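Local structure of MdbA (Actinomyces oris, 4Z7X) at residues 196-199 and 204-207. The protein is a thiol-disulfide oxidoreductase of the thioredoxin superfamily that probably forms disulfide bonds in exported proteins, among them pilus components. Sequence-based numbering, arbitrary orientation.
Sequences TPTV and EKVD
Val199 and Val206 meet where the C-terminal β-hairpin of the thioredoxin fold begins to open, strand 198-201 pairing antiparallel with the short edge strand 204-205. One direct backbone hydrogen bond joins the segments: Val206 N donates to Val199 O at 2.9 Å, with an N-H...O angle of 159° and the donor tilted 29° from the carbonyl plane. The return bond of a regular antiparallel pair is replaced by a water, which accepts from Val199 N at 2.9 Å and donates to Val206 O at 2.8 Å. With this water wedged between the chains, 204-207 diverges from its partner and heads toward the C-terminal helix 216-222.

Upstream, the cis peptide bond before Pro197 marks the cis-proline loop characteristic of thioredoxin-like oxidoreductases. Thr196 packs on Cys67 and Cys70, the CxxC pair, and Pro197 on Cys70, consistent with a redox site there.

Apolar packing follows on both sides of the backbone bond. On one, the bent chain of Lys205, in the conformer described, passes CD and CE across the Thr198 methyl, CE 3.9 Å from Thr198 CG2; the contact is doubtful because the lysine has a second conformer. Thr198 OG1 is hydrogen-bonded to Gly195 O, and with chi1 -64° CG2 is the branch turned to Lys205. On the other, Phe73 of helix 68-86 and Leu59 of strand 58-63 pack on Val199, while Val206 leans on Leu211. Val199 CG1, anti to its own N, lies 3.9 Å from Val206 CB and also touches Val206 CG2, and Val206 CB is 3.6 Å from Val199 O.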
loop_
_atom_site.group_PDB
_atom_site.type_symbol
_atom_site.label_atom_id
_atom_site.label_comp_id
_atom_site.label_asym_id
_atom_site.label_seq_id
_atom_site.Cartn_x
_atom_site.Cartn_y
_atom_site.Cartn_z
ATOM N N THR A 196 12.696 -1.524 -3.873
ATOM C CA THR A 196 11.563 -1.616 -2.944
ATOM C C THR A 196 11.914 -2.515 -1.727
ATOM O O THR A 196 12.715 -3.430 -1.838
ATOM C CB THR A 196 10.285 -2.182 -3.582
ATOM O OG1 THR A 196 10.579 -3.429 -4.214
ATOM C CG2 THR A 196 9.740 -1.236 -4.617
ATOM N N PRO A 197 11.373 -2.221 -0.553
ATOM C CA PRO A 197 10.670 -0.973 -0.272
ATOM C C PRO A 197 11.593 0.243 -0.267
ATOM O O PRO A 197 12.797 0.103 -0.119
ATOM C CB PRO A 197 10.104 -1.213 1.130
ATOM C CG PRO A 197 11.039 -2.165 1.754
ATOM C CD PRO A 197 11.589 -3.032 0.672
ATOM N N THR A 198 11.002 1.435 -0.445
ATOM C CA THR A 198 11.673 2.694 -0.176
ATOM C C THR A 198 10.747 3.435 0.770
ATOM O O THR A 198 9.536 3.498 0.520
ATOM C CB THR A 198 11.961 3.537 -1.451
ATOM O OG1 THR A 198 12.883 2.842 -2.300
ATOM C CG2 THR A 198 12.556 4.860 -1.052
ATOM N N VAL A 199 11.299 3.976 1.841
ATOM C CA VAL A 199 10.500 4.652 2.874
ATOM C C VAL A 199 11.019 6.075 3.103
ATOM O O VAL A 199 12.229 6.317 3.205
ATOM C CB VAL A 199 10.562 3.811 4.187
ATOM C CG1 VAL A 199 9.801 4.467 5.318
ATOM C CG2 VAL A 199 9.984 2.404 3.956
ATOM N N GLU A 204 12.102 12.795 4.332
ATOM C CA GLU A 204 13.508 12.376 4.457
ATOM C C GLU A 204 13.599 10.862 4.315
ATOM O O GLU A 204 12.780 10.136 4.839
ATOM C CB GLU A 204 14.093 12.753 5.831
ATOM C CG GLU A 204 14.136 14.242 6.168
ATOM C CD GLU A 204 15.222 15.034 5.453
ATOM O OE1 GLU A 204 14.973 16.235 5.191
ATOM O OE2 GLU A 204 16.332 14.486 5.180
ATOM N N LYS A 205 14.580 10.412 3.563
ATOM C CA LYS A 205 14.825 8.981 3.373
ATOM C C LYS A 205 15.071 8.291 4.722
ATOM O O LYS A 205 15.803 8.814 5.605
ATOM C CB LYS A 205 16.033 8.774 2.446
ATOM C CG LYS A 205 16.251 7.321 2.062
ATOM C CD LYS A 205 15.268 6.836 1.001
ATOM C CE LYS A 205 15.970 6.616 -0.342
ATOM N NZ LYS A 205 17.109 5.638 -0.268
ATOM N N VAL A 206 14.472 7.112 4.877
ATOM C CA VAL A 206 14.644 6.287 6.054
ATOM C C VAL A 206 15.560 5.126 5.715
ATOM O O VAL A 206 15.318 4.423 4.760
ATOM C CB VAL A 206 13.294 5.787 6.560
ATOM C CG1 VAL A 206 13.471 4.812 7.707
ATOM C CG2 VAL A 206 12.401 6.968 6.999
ATOM N N ASP A 207 16.610 4.938 6.524
ATOM C CA ASP A 207 17.541 3.820 6.384
ATOM C C ASP A 207 16.814 2.544 6.793
ATOM O O ASP A 207 16.505 2.343 7.970
ATOM C CB ASP A 207 18.785 4.056 7.260
ATOM C CG ASP A 207 19.819 2.929 7.193
ATOM O OD1 ASP A 207 19.590 1.943 6.468
ATOM O OD2 ASP A 207 20.883 3.034 7.883
HETATM O O HOH W 1 14.172 3.801 2.268
#